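Local coordinates for hypothetical protein, IPT/TIG domain protein (Bacteroides ovatus, PDB 4HW6) that is of unknown function but is probably an auxiliary nutrient-binding protein, perhaps for carbohydrate, built from an IPT/TIG domain and a six-bladed beta-propeller, at residues D356-D361 and K414-G419; W388-G393 and C421-V426. All coordinates share one frame; numbering follows the deposited sequence.

From the N terminus, the chain passes through the IPT/TIG domain and then enters the propeller. It gives strand 109-115 to the blade that is completed last. Residues 356-361 come much later, followed by 388-393, 414-419 and 421-426. The segments alternate, so the two contacts cross. Contact 1 closes a loop of 52 residues and joins the last two blades face to face. Contact 2 closes a loop of 27 residues and ties the connection between those blades to the turn before strand 425-431 and to the strand's first residue. Strands 415-420 and 425-431 are neighbours in one sheet. There the contacts meet, with Y417 CB 3.8 Å from V426 CG1.

Contact 1: residues D356-D361 and K414-G419; sequences DFYFCD and KCFYIG
Y358 and F416 meet between two strands that run in roughly the same direction; the CA atoms of Y358 and F416 are 9.7 Å apart, and those of C360 and I418, further along, 8.0 Å. No hydrogen bond joins the segments; Y358 pairs instead with I341, and F359 with R368. Strand 355-361 and strand 415-420 belong to different sheets, the last two blades of the propeller, and these meet through their faces.

The main contact is aromatic. The CZ corner of the F416 ring points down on the Y358 ring and sits 3.5 Å above the plane, over its centre. The closest pair is F416 CZ and Y358 CD2, at 3.6 Å. The ring planes are inclined at 43°, so the pair is oblique. In both residues CG is anti to the carbonyl carbon. For F416 (chi1 -69°) this sends the ring across the gap. V343 touches both side chains, and Y409 meets F416 edge-to-face from within the F416 blade.

The second point of contact is apolar, a sulfur against a methyl group. The CB of C360 points toward the other strand. The CB of I418 does not, but its CG2 branch reaches across, and C360 SG lies 4.0 Å from I418 CG2. I418 also touches V367 of strand 366-370. On the other side of strand 355-361, F357 meets Y288 of strand 286-291, so this blade packs against a sheet on each face.

All the contacts between the segments are apolar and bury 171 Å². Attraction here probably comes mainly from dispersion and the exclusion of water. Strands 355-361 and 415-420 meet through the fit of rings and side chains, with no directed polar bond between the segments, as is usual for neighbouring propeller blades.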
loop_
_atom_site.group_PDB
_atom_site.type_symbol
_atom_site.label_atom_id
_atom_site.label_comp_id
_atom_site.label_asym_id
_atom_site.label_seq_id
_atom_site.Cartn_x
_atom_site.Cartn_y
_atom_site.Cartn_z
ATOM N N ASP A 356 -6.760 4.043 9.518
ATOM C CA ASP A 356 -7.604 4.409 8.412
ATOM C C ASP A 356 -7.770 3.184 7.500
ATOM O O ASP A 356 -6.943 2.276 7.512
ATOM C CB ASP A 356 -6.979 5.552 7.608
ATOM C CG ASP A 356 -7.266 6.926 8.186
ATOM O OD1 ASP A 356 -8.336 7.147 8.785
ATOM O OD2 ASP A 356 -6.415 7.834 8.003
ATOM N N PHE A 357 -8.840 3.171 6.716
ATOM C CA PHE A 357 -9.139 2.092 5.781
ATOM C C PHE A 357 -9.005 2.649 4.350
ATOM O O PHE A 357 -9.856 3.429 3.892
ATOM C CB PHE A 357 -10.546 1.547 6.040
ATOM C CG PHE A 357 -10.869 0.282 5.272
ATOM C CD1 PHE A 357 -10.192 -0.918 5.560
ATOM C CD2 PHE A 357 -11.870 0.271 4.306
ATOM C CE1 PHE A 357 -10.507 -2.092 4.878
ATOM C CE2 PHE A 357 -12.183 -0.899 3.637
ATOM C CZ PHE A 357 -11.504 -2.071 3.932
ATOM N N TYR A 358 -7.934 2.257 3.656
ATOM C CA TYR A 358 -7.699 2.672 2.264
ATOM C C TYR A 358 -8.247 1.633 1.333
ATOM O O TYR A 358 -7.976 0.442 1.489
ATOM C CB TYR A 358 -6.201 2.840 1.982
ATOM C CG TYR A 358 -5.599 4.050 2.635
ATOM C CD1 TYR A 358 -5.335 4.095 4.011
ATOM C CD2 TYR A 358 -5.236 5.147 1.867
ATOM C CE1 TYR A 358 -4.775 5.217 4.589
ATOM C CE2 TYR A 358 -4.714 6.285 2.435
ATOM C CZ TYR A 358 -4.471 6.312 3.779
ATOM O OH TYR A 358 -3.929 7.449 4.265
ATOM N N PHE A 359 -9.027 2.063 0.352
ATOM C CA PHE A 359 -9.593 1.149 -0.595
ATOM C C PHE A 359 -9.597 1.661 -2.011
ATOM O O PHE A 359 -9.616 2.879 -2.270
ATOM C CB PHE A 359 -11.016 0.711 -0.181
ATOM C CG PHE A 359 -12.035 1.822 -0.160
ATOM C CD1 PHE A 359 -12.150 2.682 0.918
ATOM C CD2 PHE A 359 -12.906 2.001 -1.225
ATOM C CE1 PHE A 359 -13.091 3.710 0.920
ATOM C CE2 PHE A 359 -13.854 3.012 -1.217
ATOM C CZ PHE A 359 -13.948 3.867 -0.150
ATOM N N CYS A 360 -9.574 0.702 -2.945
ATOM C CA CYS A 360 -9.676 1.031 -4.354
ATOM C C CYS A 360 -11.149 1.107 -4.764
ATOM O O CYS A 360 -11.914 0.185 -4.514
ATOM C CB CYS A 360 -8.969 -0.031 -5.175
ATOM S SG CYS A 360 -7.183 0.114 -4.978
ATOM N N ASP A 361 -11.532 2.232 -5.350
ATOM C CA ASP A 361 -12.897 2.463 -5.805
ATOM C C ASP A 361 -12.763 2.322 -7.317
ATOM O O ASP A 361 -12.415 3.263 -8.010
ATOM C CB ASP A 361 -13.351 3.849 -5.351
ATOM C CG ASP A 361 -14.872 3.976 -5.172
ATOM O OD1 ASP A 361 -15.530 3.027 -4.672
ATOM O OD2 ASP A 361 -15.397 5.067 -5.495
ATOM N N LYS A 414 7.445 1.816 3.226
ATOM C CA LYS A 414 6.521 2.945 3.432
ATOM C C LYS A 414 5.869 3.439 2.135
ATOM O O LYS A 414 6.026 4.587 1.748
ATOM C CB LYS A 414 7.229 4.113 4.129
ATOM C CG LYS A 414 7.901 3.777 5.457
ATOM C CD LYS A 414 6.925 3.315 6.521
ATOM C CE LYS A 414 7.624 3.222 7.882
ATOM N NZ LYS A 414 7.191 2.039 8.689
ATOM N N CYS A 415 5.129 2.558 1.477
ATOM C CA CYS A 415 4.464 2.896 0.214
ATOM C C CYS A 415 3.282 1.990 -0.010
ATOM O O CYS A 415 3.219 0.893 0.555
ATOM C CB CYS A 415 5.463 2.781 -0.947
ATOM S SG CYS A 415 6.163 1.121 -1.168
ATOM N N PHE A 416 2.319 2.459 -0.803
ATOM C CA PHE A 416 1.243 1.622 -1.278
ATOM C C PHE A 416 1.602 1.015 -2.642
ATOM O O PHE A 416 2.252 1.680 -3.471
ATOM C CB PHE A 416 -0.032 2.424 -1.504
ATOM C CG PHE A 416 -0.678 2.931 -0.251
ATOM C CD1 PHE A 416 -0.345 4.163 0.258
ATOM C CD2 PHE A 416 -1.639 2.172 0.402
ATOM C CE1 PHE A 416 -0.950 4.645 1.406
ATOM C CE2 PHE A 416 -2.245 2.653 1.563
ATOM C CZ PHE A 416 -1.904 3.879 2.048
ATOM N N TYR A 417 1.114 -0.199 -2.895
ATOM C CA TYR A 417 1.062 -0.773 -4.255
ATOM C C TYR A 417 -0.411 -0.859 -4.638
ATOM O O TYR A 417 -1.243 -1.291 -3.829
ATOM C CB TYR A 417 1.734 -2.160 -4.357
ATOM C CG TYR A 417 3.146 -2.123 -3.855
ATOM C CD1 TYR A 417 4.095 -1.298 -4.455
ATOM C CD2 TYR A 417 3.527 -2.875 -2.753
ATOM C CE1 TYR A 417 5.371 -1.202 -3.943
ATOM C CE2 TYR A 417 4.804 -2.803 -2.250
ATOM C CZ TYR A 417 5.727 -1.976 -2.849
ATOM O OH TYR A 417 6.985 -1.892 -2.311
ATOM N N ILE A 418 -0.726 -0.420 -5.851
ATOM C CA ILE A 418 -2.069 -0.434 -6.392
ATOM C C ILE A 418 -2.090 -1.273 -7.661
ATOM O O ILE A 418 -1.298 -1.026 -8.579
ATOM C CB ILE A 418 -2.534 0.984 -6.795
ATOM C CG1 ILE A 418 -2.346 1.980 -5.625
ATOM C CG2 ILE A 418 -3.985 0.950 -7.314
ATOM C CD1 ILE A 418 -3.188 1.685 -4.404
ATOM N N GLY A 419 -2.993 -2.251 -7.711
ATOM C CA GLY A 419 -3.209 -3.038 -8.909
ATOM C C GLY A 419 -4.162 -2.289 -9.800
ATOM O O GLY A 419 -5.386 -2.262 -9.572
#

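Contact 2: residues W388-G393 and C421-V426; sequences WGYVDG and CDNHRV
R425 lays its guanidinium flat over one face of the Y390 ring. The planes are 14° apart, and R425 CZ is 3.7 Å from the ring centroid, a cation-pi stack. The overlap is toward the rim, with R425 CZ 3.4 Å from Y390 CE2. Y390 OH is close to R425 NE, but the angle is too poor for a hydrogen bond. Beside the stack, N423 ND2 donates to G389 O over 2.9 Å. This bond is nearly straight, at 169°. The acceptor lies close to the amide plane, while the donor sits above the carbonyl plane of G389. The N423 amide also packs on Y390 CB.

Y390 OH is hydrogen-bonded to T113 OG1. Y390 has CG anti to its backbone N (chi1 173°), which extends the ring toward R425. The R425 chain is extended from CG to NE. Its NH2 binds N122 OD1, and NH1 makes a weak bond to N423 O. N423 ND2 is also held by D420 OD2.

Segment 388-393 leads from strand 375-380 of one blade to edge strand 393-394 of the next. D392 continues the link with a salt bridge to R427 of strand 425-431. Strand 109-115, which supplies T113, runs between strands 393-394 and 425-431 in the blade where early and late parts of the chain close the propeller ring.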
loop_
_atom_site.group_PDB
_atom_site.type_symbol
_atom_site.label_atom_id
_atom_site.label_comp_id
_atom_site.label_asym_id
_atom_site.label_seq_id
_atom_site.Cartn_x
_atom_site.Cartn_y
_atom_site.Cartn_z
ATOM N N TRP A 388 -10.553 8.619 -15.773
ATOM C CA TRP A 388 -9.634 7.482 -15.912
ATOM C C TRP A 388 -8.535 7.787 -16.907
ATOM O O TRP A 388 -8.654 8.664 -17.776
ATOM C CB TRP A 388 -10.370 6.181 -16.346
ATOM C CG TRP A 388 -11.171 6.302 -17.646
ATOM C CD1 TRP A 388 -12.475 6.717 -17.781
ATOM C CD2 TRP A 388 -10.712 6.010 -18.958
ATOM N NE1 TRP A 388 -12.831 6.704 -19.095
ATOM C CE2 TRP A 388 -11.774 6.262 -19.837
ATOM C CE3 TRP A 388 -9.497 5.567 -19.480
ATOM C CZ2 TRP A 388 -11.658 6.091 -21.213
ATOM C CZ3 TRP A 388 -9.387 5.393 -20.837
ATOM C CH2 TRP A 388 -10.466 5.665 -21.689
ATOM N N GLY A 389 -7.455 7.023 -16.785
ATOM C CA GLY A 389 -6.321 7.146 -17.678
ATOM C C GLY A 389 -5.109 6.518 -17.044
ATOM O O GLY A 389 -5.221 5.714 -16.118
ATOM N N TYR A 390 -3.953 6.923 -17.529
ATOM C CA TYR A 390 -2.654 6.447 -17.026
ATOM C C TYR A 390 -1.668 7.602 -16.988
ATOM O O TYR A 390 -0.989 7.919 -17.993
ATOM C CB TYR A 390 -2.106 5.310 -17.880
ATOM C CG TYR A 390 -0.700 4.916 -17.490
ATOM C CD1 TYR A 390 -0.406 4.491 -16.210
ATOM C CD2 TYR A 390 0.355 5.006 -18.418
ATOM C CE1 TYR A 390 0.887 4.151 -15.848
ATOM C CE2 TYR A 390 1.644 4.664 -18.074
ATOM C CZ TYR A 390 1.915 4.231 -16.788
ATOM O OH TYR A 390 3.221 3.893 -16.468
ATOM N N VAL A 391 -1.622 8.257 -15.826
ATOM C CA VAL A 391 -0.736 9.411 -15.613
ATOM C C VAL A 391 -0.199 9.301 -14.212
ATOM O O VAL A 391 -0.980 9.142 -13.246
ATOM C CB VAL A 391 -1.462 10.779 -15.769
ATOM C CG1 VAL A 391 -0.500 11.947 -15.498
ATOM C CG2 VAL A 391 -2.108 10.903 -17.143
ATOM N N ASP A 392 1.130 9.376 -14.109
ATOM C CA ASP A 392 1.824 9.380 -12.846
ATOM C C ASP A 392 1.952 10.827 -12.378
ATOM O O ASP A 392 1.877 11.747 -13.191
ATOM C CB ASP A 392 3.184 8.682 -12.998
ATOM C CG ASP A 392 3.064 7.140 -13.005
ATOM O OD1 ASP A 392 2.188 6.598 -12.315
ATOM O OD2 ASP A 392 3.858 6.473 -13.673
ATOM N N GLY A 393 2.123 11.046 -11.079
ATOM C CA GLY A 393 2.373 12.387 -10.566
ATOM C C GLY A 393 1.605 12.639 -9.278
ATOM O O GLY A 393 1.259 11.689 -8.560
ATOM N N CYS A 421 -5.826 -2.248 -12.830
ATOM C CA CYS A 421 -6.126 -3.382 -13.691
ATOM C C CYS A 421 -6.170 -3.100 -15.179
ATOM O O CYS A 421 -5.576 -3.848 -15.934
ATOM C CB CYS A 421 -7.417 -4.079 -13.265
ATOM S SG CYS A 421 -7.116 -5.015 -11.776
ATOM N N ASP A 422 -6.823 -2.021 -15.602
ATOM C CA ASP A 422 -6.896 -1.713 -17.031
ATOM C C ASP A 422 -5.725 -0.872 -17.591
ATOM O O ASP A 422 -5.651 -0.571 -18.787
ATOM C CB ASP A 422 -8.295 -1.204 -17.371
ATOM C CG ASP A 422 -9.269 -2.364 -17.644
ATOM O OD1 ASP A 422 -8.901 -3.289 -18.407
ATOM O OD2 ASP A 422 -10.398 -2.359 -17.136
ATOM N N ASN A 423 -4.735 -0.626 -16.744
ATOM C CA ASN A 423 -3.414 -0.201 -17.194
ATOM C C ASN A 423 -2.391 -1.318 -17.113
ATOM O O ASN A 423 -1.268 -1.160 -17.557
ATOM C CB ASN A 423 -2.938 1.003 -16.380
ATOM C CG ASN A 423 -3.679 2.258 -16.747
ATOM O OD1 ASN A 423 -3.997 2.469 -17.933
ATOM N ND2 ASN A 423 -3.991 3.083 -15.751
ATOM N N HIS A 424 -2.788 -2.446 -16.522
ATOM C CA HIS A 424 -1.998 -3.672 -16.518
ATOM C C HIS A 424 -0.681 -3.509 -15.797
ATOM O O HIS A 424 0.292 -4.201 -16.091
ATOM C CB HIS A 424 -1.869 -4.169 -17.947
ATOM C CG HIS A 424 -3.211 -4.391 -18.584
ATOM N ND1 HIS A 424 -4.024 -5.452 -18.235
ATOM C CD2 HIS A 424 -3.912 -3.652 -19.478
ATOM C CE1 HIS A 424 -5.173 -5.355 -18.892
ATOM N NE2 HIS A 424 -5.129 -4.271 -19.651
ATOM N N ARG A 425 -0.702 -2.640 -14.786
ATOM C CA ARG A 425 0.487 -2.288 -14.043
ATOM C C ARG A 425 0.216 -2.262 -12.554
ATOM O O ARG A 425 -0.911 -1.957 -12.123
ATOM C CB ARG A 425 0.964 -0.896 -14.466
ATOM C CG ARG A 425 1.546 -0.794 -15.872
ATOM C CD ARG A 425 1.490 0.664 -16.260
ATOM N NE ARG A 425 2.075 1.004 -17.542
ATOM C CZ ARG A 425 1.396 1.316 -18.651
ATOM N NH1 ARG A 425 0.056 1.236 -18.738
ATOM N NH2 ARG A 425 2.107 1.688 -19.723
ATOM N N VAL A 426 1.274 -2.518 -11.783
ATOM C CA VAL A 426 1.309 -2.169 -10.366
ATOM C C VAL A 426 1.841 -0.745 -10.234
ATOM O O VAL A 426 2.971 -0.437 -10.639
ATOM C CB VAL A 426 2.195 -3.124 -9.540
ATOM C CG1 VAL A 426 2.162 -2.727 -8.072
ATOM C CG2 VAL A 426 1.748 -4.569 -9.711
#